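Local coordinates for protein sucrose 6(F)-phosphate phosphorylase (PDB 6S9V) that is a carbohydrate-active enzyme of the alpha-amylase superfamily, built round a closed barrel of eight parallel strands with long loops and a separate antiparallel sheet, at residues S61-F66 with S177-L182; F109-F112 with K118-Y121; K166-F171 with V216-G221. All coordinates share one frame; numbering follows the deposited sequence.

Contact 1: S61-F66 with S177-L182; sequences SGDRGF and SEQIDL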
loop_
_atom_site.group_PDB
_atom_site.type_symbol
_atom_site.label_atom_id
_atom_site.label_comp_id
_atom_site.label_asym_id
_atom_site.label_seq_id
_atom_site.Cartn_x
_atom_site.Cartn_y
_atom_site.Cartn_z
ATOM N N SER A 61 -6.091 -15.249 10.516
ATOM C CA SER A 61 -5.496 -16.577 10.633
ATOM C C SER A 61 -4.215 -16.753 9.817
ATOM O O SER A 61 -3.733 -17.887 9.679
ATOM C CB SER A 61 -6.512 -17.644 10.227
ATOM O OG SER A 61 -6.768 -17.621 8.838
ATOM N N GLY A 62 -3.645 -15.676 9.290
ATOM C CA GLY A 62 -2.390 -15.768 8.567
ATOM C C GLY A 62 -2.095 -14.491 7.816
ATOM O O GLY A 62 -2.904 -13.562 7.776
ATOM N N ASP A 63 -0.890 -14.455 7.226
ATOM C CA ASP A 63 -0.489 -13.370 6.326
ATOM C C ASP A 63 -0.511 -12.018 7.041
ATOM O O ASP A 63 -0.891 -10.994 6.470
ATOM C CB ASP A 63 -1.390 -13.355 5.085
ATOM C CG ASP A 63 -0.721 -12.716 3.873
ATOM O OD1 ASP A 63 0.519 -12.599 3.865
ATOM O OD2 ASP A 63 -1.442 -12.331 2.924
ATOM N N ARG A 64 -0.086 -12.032 8.305
ATOM C CA ARG A 64 -0.039 -10.875 9.193
ATOM C C ARG A 64 -1.193 -9.913 8.945
ATOM O O ARG A 64 -0.982 -8.756 8.558
ATOM C CB ARG A 64 1.310 -10.156 9.080
ATOM C CG ARG A 64 1.496 -9.150 10.196
ATOM C CD ARG A 64 2.941 -8.676 10.403
ATOM N NE ARG A 64 2.949 -7.721 11.504
ATOM C CZ ARG A 64 4.017 -7.099 11.977
ATOM N NH1 ARG A 64 5.218 -7.332 11.462
ATOM N NH2 ARG A 64 3.876 -6.243 12.979
ATOM N N GLY A 65 -2.418 -10.395 9.164
ATOM C CA GLY A 65 -3.601 -9.576 9.131
ATOM C C GLY A 65 -4.451 -9.725 7.886
ATOM O O GLY A 65 -5.639 -9.388 7.924
ATOM N N PHE A 66 -3.889 -10.217 6.785
ATOM C CA PHE A 66 -4.620 -10.217 5.521
ATOM C C PHE A 66 -5.421 -11.497 5.296
ATOM O O PHE A 66 -5.838 -11.765 4.161
ATOM C CB PHE A 66 -3.662 -9.952 4.364
ATOM C CG PHE A 66 -3.214 -8.521 4.282
ATOM C CD1 PHE A 66 -3.946 -7.591 3.566
ATOM C CD2 PHE A 66 -2.083 -8.101 4.952
ATOM C CE1 PHE A 66 -3.537 -6.271 3.495
ATOM C CE2 PHE A 66 -1.667 -6.789 4.893
ATOM C CZ PHE A 66 -2.397 -5.866 4.175
ATOM N N SER A 177 -4.960 -23.236 1.746
ATOM C CA SER A 177 -4.729 -21.848 2.105
ATOM C C SER A 177 -5.663 -21.407 3.223
ATOM O O SER A 177 -6.771 -21.925 3.382
ATOM C CB SER A 177 -4.939 -20.941 0.895
ATOM O OG SER A 177 -4.871 -19.584 1.287
ATOM N N GLU A 178 -5.191 -20.430 3.999
ATOM C CA GLU A 178 -6.012 -19.747 4.989
ATOM C C GLU A 178 -6.928 -18.709 4.372
ATOM O O GLU A 178 -7.840 -18.228 5.053
ATOM C CB GLU A 178 -5.125 -19.053 6.021
ATOM C CG GLU A 178 -4.329 -20.003 6.903
ATOM C CD GLU A 178 -5.187 -20.780 7.879
ATOM O OE1 GLU A 178 -6.240 -20.253 8.310
ATOM O OE2 GLU A 178 -4.782 -21.908 8.248
ATOM N N GLN A 179 -6.689 -18.344 3.115
ATOM C CA GLN A 179 -7.354 -17.220 2.467
ATOM C C GLN A 179 -8.279 -17.755 1.380
ATOM O O GLN A 179 -7.815 -18.210 0.327
ATOM C CB GLN A 179 -6.319 -16.250 1.898
ATOM C CG GLN A 179 -5.494 -15.522 2.973
ATOM C CD GLN A 179 -4.183 -14.965 2.430
ATOM O OE1 GLN A 179 -3.341 -15.710 1.933
ATOM N NE2 GLN A 179 -3.998 -13.656 2.551
ATOM N N ILE A 180 -9.583 -17.708 1.641
ATOM C CA ILE A 180 -10.590 -18.212 0.714
ATOM C C ILE A 180 -11.139 -17.044 -0.094
ATOM O O ILE A 180 -11.609 -16.053 0.479
ATOM C CB ILE A 180 -11.733 -18.926 1.456
ATOM C CG1 ILE A 180 -11.196 -19.961 2.452
ATOM C CG2 ILE A 180 -12.676 -19.572 0.439
ATOM C CD1 ILE A 180 -10.233 -20.962 1.854
ATOM N N ASP A 181 -11.112 -17.165 -1.417
ATOM C CA ASP A 181 -11.587 -16.077 -2.262
ATOM C C ASP A 181 -13.096 -15.907 -2.118
ATOM O O ASP A 181 -13.845 -16.884 -2.023
ATOM C CB ASP A 181 -11.235 -16.324 -3.732
ATOM C CG ASP A 181 -9.791 -15.994 -4.057
ATOM O OD1 ASP A 181 -8.911 -16.295 -3.231
ATOM O OD2 ASP A 181 -9.533 -15.463 -5.163
ATOM N N LEU A 182 -13.530 -14.648 -2.085
ATOM C CA LEU A 182 -14.940 -14.293 -2.070
ATOM C C LEU A 182 -15.466 -14.163 -3.492
ATOM O O LEU A 182 -14.755 -13.705 -4.391
ATOM C CB LEU A 182 -15.155 -12.975 -1.327
ATOM C CG LEU A 182 -14.793 -12.954 0.160
ATOM C CD1 LEU A 182 -14.764 -11.526 0.685
ATOM C CD2 LEU A 182 -15.784 -13.794 0.936
#

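Contact 2: F109-F112 with K118-Y121; sequences FQDF and KSEY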
loop_
_atom_site.group_PDB
_atom_site.type_symbol
_atom_site.label_atom_id
_atom_site.label_comp_id
_atom_site.label_asym_id
_atom_site.label_seq_id
_atom_site.Cartn_x
_atom_site.Cartn_y
_atom_site.Cartn_z
ATOM N N PHE A 109 -17.024 -19.525 6.245
ATOM C CA PHE A 109 -16.392 -20.680 5.624
ATOM C C PHE A 109 -16.434 -21.921 6.506
ATOM O O PHE A 109 -16.550 -23.036 5.982
ATOM C CB PHE A 109 -14.945 -20.378 5.252
ATOM C CG PHE A 109 -14.368 -21.384 4.309
ATOM C CD1 PHE A 109 -14.760 -21.404 2.979
ATOM C CD2 PHE A 109 -13.473 -22.338 4.749
ATOM C CE1 PHE A 109 -14.257 -22.346 2.110
ATOM C CE2 PHE A 109 -12.960 -23.272 3.882
ATOM C CZ PHE A 109 -13.349 -23.276 2.561
ATOM N N GLN A 110 -16.340 -21.772 7.831
ATOM C CA GLN A 110 -16.437 -22.952 8.683
ATOM C C GLN A 110 -17.827 -23.576 8.597
ATOM O O GLN A 110 -17.967 -24.805 8.661
ATOM C CB GLN A 110 -16.052 -22.619 10.125
ATOM C CG GLN A 110 -14.550 -22.368 10.252
ATOM C CD GLN A 110 -14.053 -22.291 11.680
ATOM O OE1 GLN A 110 -13.093 -22.981 12.041
ATOM N NE2 GLN A 110 -14.696 -21.472 12.499
ATOM N N ASP A 111 -18.869 -22.748 8.471
ATOM C CA ASP A 111 -20.212 -23.290 8.279
ATOM C C ASP A 111 -20.287 -24.058 6.968
ATOM O O ASP A 111 -20.852 -25.156 6.911
ATOM C CB ASP A 111 -21.237 -22.156 8.300
ATOM C CG ASP A 111 -22.663 -22.655 8.405
ATOM O OD1 ASP A 111 -23.092 -22.997 9.526
ATOM O OD2 ASP A 111 -23.358 -22.694 7.372
ATOM N N PHE A 112 -19.670 -23.514 5.918
ATOM C CA PHE A 112 -19.639 -24.188 4.628
ATOM C C PHE A 112 -18.903 -25.517 4.710
ATOM O O PHE A 112 -19.355 -26.519 4.146
ATOM C CB PHE A 112 -18.975 -23.287 3.588
ATOM C CG PHE A 112 -18.676 -23.983 2.296
ATOM C CD1 PHE A 112 -19.700 -24.359 1.449
ATOM C CD2 PHE A 112 -17.374 -24.290 1.944
ATOM C CE1 PHE A 112 -19.435 -25.014 0.269
ATOM C CE2 PHE A 112 -17.100 -24.947 0.760
ATOM C CZ PHE A 112 -18.132 -25.307 -0.079
ATOM N N LYS A 118 -25.540 -27.156 1.558
ATOM C CA LYS A 118 -26.680 -26.742 2.369
ATOM C C LYS A 118 -26.338 -25.593 3.311
ATOM O O LYS A 118 -27.230 -25.092 4.006
ATOM C CB LYS A 118 -27.245 -27.926 3.162
ATOM C CG LYS A 118 -27.953 -28.989 2.307
ATOM C CD LYS A 118 -29.189 -28.416 1.597
ATOM C CE LYS A 118 -29.932 -29.470 0.779
ATOM N NZ LYS A 118 -31.171 -28.922 0.144
ATOM N N SER A 119 -25.084 -25.150 3.344
ATOM C CA SER A 119 -24.752 -23.953 4.097
ATOM C C SER A 119 -25.369 -22.732 3.427
ATOM O O SER A 119 -25.327 -22.587 2.202
ATOM C CB SER A 119 -23.237 -23.775 4.193
ATOM O OG SER A 119 -22.926 -22.495 4.704
ATOM N N GLU A 120 -25.940 -21.843 4.240
ATOM C CA GLU A 120 -26.465 -20.596 3.703
ATOM C C GLU A 120 -25.369 -19.710 3.125
ATOM O O GLU A 120 -25.676 -18.788 2.363
ATOM C CB GLU A 120 -27.228 -19.837 4.785
ATOM C CG GLU A 120 -26.374 -19.414 5.963
ATOM C CD GLU A 120 -27.081 -18.422 6.864
ATOM O OE1 GLU A 120 -27.679 -17.461 6.335
ATOM O OE2 GLU A 120 -27.047 -18.608 8.099
ATOM N N TYR A 121 -24.102 -19.970 3.457
ATOM C CA TYR A 121 -22.991 -19.152 2.991
ATOM C C TYR A 121 -22.235 -19.768 1.820
ATOM O O TYR A 121 -21.235 -19.191 1.380
ATOM C CB TYR A 121 -22.001 -18.904 4.139
ATOM C CG TYR A 121 -22.624 -18.348 5.394
ATOM C CD1 TYR A 121 -23.151 -17.067 5.417
ATOM C CD2 TYR A 121 -22.685 -19.103 6.558
ATOM C CE1 TYR A 121 -23.724 -16.549 6.562
ATOM C CE2 TYR A 121 -23.253 -18.592 7.712
ATOM C CZ TYR A 121 -23.770 -17.313 7.707
ATOM O OH TYR A 121 -24.341 -16.790 8.843
HETATM O O HOH W 1 -25.785 -22.571 7.306
#

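Contact 3: K166-F171 with V216-G221; sequences KVWTTF and VIKKIG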
loop_
_atom_site.group_PDB
_atom_site.type_symbol
_atom_site.label_atom_id
_atom_site.label_comp_id
_atom_site.label_asym_id
_atom_site.label_seq_id
_atom_site.Cartn_x
_atom_site.Cartn_y
_atom_site.Cartn_z
ATOM N N LYS A 166 -13.113 -28.391 -3.819
ATOM C CA LYS A 166 -12.128 -27.377 -4.157
ATOM C C LYS A 166 -12.799 -26.016 -4.219
ATOM O O LYS A 166 -13.911 -25.885 -4.738
ATOM C CB LYS A 166 -11.469 -27.691 -5.500
ATOM C CG LYS A 166 -10.595 -28.927 -5.477
ATOM C CD LYS A 166 -9.940 -29.161 -6.829
ATOM C CE LYS A 166 -8.832 -30.196 -6.730
ATOM N NZ LYS A 166 -9.368 -31.573 -6.728
ATOM N N VAL A 167 -12.134 -25.012 -3.646
ATOM C CA VAL A 167 -12.575 -23.628 -3.734
ATOM C C VAL A 167 -11.377 -22.780 -4.138
ATOM O O VAL A 167 -10.222 -23.119 -3.859
ATOM C CB VAL A 167 -13.189 -23.094 -2.418
ATOM C CG1 VAL A 167 -14.401 -23.920 -2.027
ATOM C CG2 VAL A 167 -12.154 -23.084 -1.314
ATOM N N TRP A 168 -11.663 -21.664 -4.795
ATOM C CA TRP A 168 -10.608 -20.795 -5.288
ATOM C C TRP A 168 -9.874 -20.129 -4.130
ATOM O O TRP A 168 -10.492 -19.599 -3.198
ATOM C CB TRP A 168 -11.207 -19.748 -6.227
ATOM C CG TRP A 168 -10.282 -19.306 -7.309
ATOM C CD1 TRP A 168 -9.544 -18.158 -7.354
ATOM C CD2 TRP A 168 -9.963 -20.037 -8.496
ATOM N NE1 TRP A 168 -8.802 -18.118 -8.513
ATOM C CE2 TRP A 168 -9.040 -19.264 -9.228
ATOM C CE3 TRP A 168 -10.374 -21.270 -9.013
ATOM C CZ2 TRP A 168 -8.525 -19.681 -10.456
ATOM C CZ3 TRP A 168 -9.860 -21.683 -10.234
ATOM C CH2 TRP A 168 -8.944 -20.889 -10.939
ATOM N N THR A 169 -8.541 -20.156 -4.198
ATOM C CA THR A 169 -7.685 -19.500 -3.207
ATOM C C THR A 169 -6.512 -18.913 -3.990
ATOM O O THR A 169 -5.559 -19.629 -4.311
ATOM C CB THR A 169 -7.216 -20.464 -2.118
ATOM O OG1 THR A 169 -6.457 -21.540 -2.691
ATOM C CG2 THR A 169 -8.419 -21.047 -1.378
ATOM N N THR A 170 -6.608 -17.620 -4.318
ATOM C CA THR A 170 -5.560 -16.958 -5.090
ATOM C C THR A 170 -4.245 -16.919 -4.325
ATOM O O THR A 170 -3.174 -17.097 -4.913
ATOM C CB THR A 170 -5.998 -15.534 -5.448
ATOM O OG1 THR A 170 -7.113 -15.580 -6.342
ATOM C CG2 THR A 170 -4.861 -14.756 -6.093
ATOM N N PHE A 171 -4.307 -16.662 -3.022
ATOM C CA PHE A 171 -3.137 -16.501 -2.177
ATOM C C PHE A 171 -3.107 -17.575 -1.098
ATOM O O PHE A 171 -4.126 -18.180 -0.762
ATOM C CB PHE A 171 -3.127 -15.124 -1.500
ATOM C CG PHE A 171 -3.188 -13.981 -2.453
ATOM C CD1 PHE A 171 -2.051 -13.567 -3.113
ATOM C CD2 PHE A 171 -4.387 -13.317 -2.695
ATOM C CE1 PHE A 171 -2.090 -12.501 -3.983
ATOM C CE2 PHE A 171 -4.435 -12.257 -3.577
ATOM C CZ PHE A 171 -3.287 -11.855 -4.231
ATOM N N VAL A 216 -10.345 -9.763 -8.110
ATOM C CA VAL A 216 -11.687 -10.175 -7.717
ATOM C C VAL A 216 -12.479 -10.821 -8.853
ATOM O O VAL A 216 -13.395 -11.605 -8.579
ATOM C CB VAL A 216 -12.512 -9.005 -7.133
ATOM C CG1 VAL A 216 -11.859 -8.489 -5.855
ATOM C CG2 VAL A 216 -12.731 -7.879 -8.159
ATOM N N ILE A 217 -12.154 -10.548 -10.116
ATOM C CA ILE A 217 -12.883 -11.138 -11.237
ATOM C C ILE A 217 -12.108 -12.340 -11.763
ATOM O O ILE A 217 -10.968 -12.209 -12.230
ATOM C CB ILE A 217 -13.129 -10.122 -12.366
ATOM C CG1 ILE A 217 -13.915 -8.909 -11.855
ATOM C CG2 ILE A 217 -13.868 -10.791 -13.535
ATOM C CD1 ILE A 217 -15.261 -9.243 -11.214
ATOM N N LYS A 218 -12.736 -13.507 -11.702
ATOM C CA LYS A 218 -12.211 -14.720 -12.311
ATOM C C LYS A 218 -12.999 -14.990 -13.584
ATOM O O LYS A 218 -14.234 -14.952 -13.574
ATOM C CB LYS A 218 -12.313 -15.914 -11.366
ATOM C CG LYS A 218 -11.282 -15.923 -10.235
ATOM C CD LYS A 218 -11.531 -14.799 -9.244
ATOM C CE LYS A 218 -10.723 -15.005 -7.983
ATOM N NZ LYS A 218 -10.841 -13.862 -7.052
ATOM N N LYS A 219 -12.288 -15.237 -14.678
ATOM C CA LYS A 219 -12.939 -15.581 -15.938
ATOM C C LYS A 219 -12.047 -16.560 -16.679
ATOM O O LYS A 219 -10.894 -16.234 -16.984
ATOM C CB LYS A 219 -13.196 -14.334 -16.790
ATOM C CG LYS A 219 -13.963 -14.601 -18.086
ATOM C CD LYS A 219 -14.029 -13.358 -18.968
ATOM C CE LYS A 219 -15.170 -12.434 -18.562
ATOM N NZ LYS A 219 -15.485 -11.426 -19.616
ATOM N N ILE A 220 -12.582 -17.744 -16.988
ATOM C CA ILE A 220 -11.799 -18.744 -17.700
ATOM C C ILE A 220 -11.407 -18.188 -19.060
ATOM O O ILE A 220 -12.214 -17.556 -19.754
ATOM C CB ILE A 220 -12.586 -20.056 -17.846
ATOM C CG1 ILE A 220 -12.870 -20.671 -16.473
ATOM C CG2 ILE A 220 -11.818 -21.046 -18.715
ATOM C CD1 ILE A 220 -11.645 -20.848 -15.602
ATOM N N GLY A 221 -10.160 -18.427 -19.450
ATOM C CA GLY A 221 -9.623 -17.893 -20.680
ATOM C C GLY A 221 -8.872 -16.591 -20.531
ATOM O O GLY A 221 -8.191 -16.175 -21.481
#

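Contact 1: S61-F66 with S177-L182
The side-chain nitrogen of Gln179 is gripped by two acceptors of the 61-66 loop. NE2 donates to Phe66 O at 3.1 Å along a nearly straight bond (166°), the carbonyl oxygen lying in the amide plane although the nitrogen itself stands above the plane of that carbonyl. Its other bond, to Asp63 OD2 at 2.9 Å, is more bent (141°) and meets the carboxylate on its anti side, tilted out of its plane; amide and carboxylate are turned almost perpendicular. An extended glutamine suits this place, because its backbone stays in strand 179-181 while the amide bridges to the loop. Two residues earlier, Ser177 OG accepts from Gln179 N at 2.9 Å in an ST turn that leads into the strand. A second link joins Ser61 OG to Glu178 OE1, 2.7 Å away, again on the anti side of the carboxylate. The Glu178 chain bends at chi2 (-70°), which turns its carboxylate to the Ser61 hydroxyl. Its other oxygen, OE2, forms a salt bridge with Arg105, and Ser61 OG also bonds to Ser103. Asp63 OD2 also bonds a BTB molecule, probably from the crystallisation liquor, so Gln179 is placed to help orient a carboxylate that meets a bound molecule. With one carboxylate bound to an amide and the other to a hydroxyl, this directional polar contact probably fixes the loop more by bond geometry than by hydrophobic burial.

Contact 2: F109-F112 with K118-Y121
Ser119 OG donates to Asp111 OD2 at 2.7 Å, tying the loop that follows helix 107-115 back to the side of that helix. The carboxylate receives it on the anti lone pair, the one turned away from its other oxygen. Here the contact is tight: Ser119 is buried, and its CB lies 3.6 Å from Phe112 CA, a fit that the small serine side chain allows. With OG anti to the backbone N of Ser119 (chi1 169°), the hydroxyl can face the helix and also accept from Tyr121 N at 3.1 Å, closing an ST turn. Phe112 carries its ring on toward Val167 and Glu165 of strand 164-168, so the helix behind the serine is backed by hydrophobic packing. The outer side is looser. Tyr121 presents its ring edge to Asp111 CB, with CD2 3.8 Å from that carbon, and the ring plane stands nearly upright to the carboxylate. Glu120 CG covers one face of the same ring, 3.6 Å above its centre, while Glu120 itself is exposed. Its OE2 remains 5.6 Å from Asp111 OD2, a spacing between like charges. Lys115 offers Asp111 OD1 only a long, weak ion pair. The serine hydroxyl, donor to the helix and acceptor from its own turn, is thus the chemical link of the contact; with the distant Lys115 it probably helps to keep Asp111 charged, against a small opposing effect from Glu120.

Contact 3: K166-F171 with V216-G221
Lys218 runs alongside the indole of Trp168, with CG over one face. The bond from CA to CB points toward the 166-171 segment, though CB itself does not touch it. CG comes next: it stands 4.1 Å from the centroid of the five-membered ring of Trp168, 25° off the ring normal, which makes a CH-pi contact. Its nearest ring atom is Trp168 NE1, at 3.7 Å. At chi2 (68°) the chain bends, and beyond it runs extended past the pyrrole side of the ring, so that lysine and tryptophan slide by each other in opposite directions. CD only links CG to CE, with no close partner across the contact. CE then approaches Trp168 CD1 to 3.4 Å, the closest approach between the two segments, and comes within 4.0 Å of Thr170 OG1. Bonded to the charged nitrogen, CE is probably the more polarised of the two carbons that approach the indole. NZ is held by other groups: it forms a salt bridge with Asp181 OD2, donates to Tyr215 O and has a weak bond to Asn100 OD1. Thr170 OG1 is bonded to that same Asp181 oxygen, so threonine and lysine share one carboxylate without bonding to each other. A long, flexible lysine suits the site because its greasy part can cover an aromatic face while its charge continues to a buried acid. Trp168 ends strand 164-168, which pairs antiparallel with strand 153-157, and its backbone also bonds to Asp181 of strand 179-181; Leu128, Leu131 and Met145 pack against its side chain. The 216-221 loop, for its part, leads from barrel strand 207-210 to helix 230-244, where Val216 rests on Ile231 and Phe234.

Overall arrangement
All three contacts lie on the same side of the chain's centre, and strand 179-181 brings them together. Contact 1, whose Asp63 lies beside a bound BTB and a sulfate, probably from the crystallisation liquor but possibly marking a pocket, is centred about 15 Å from the centre of contact 3; Asp181 OD2 meets Thr170 OG1 at 2.7 Å, and Ser177 OG approaches Phe171 O to 2.6 Å. Contact 2 lies farther out, its centre about 17 Å from that of contact 1 and 19 Å from that of contact 3. It joins them through hydrophobic packing: Phe109 CE1 touches Ile180 CG2 at 3.6 Å, and Phe112 CE2 reaches Val167 CG1 at 4.0 Å. Along the chain, contacts 1 and 3 interleave.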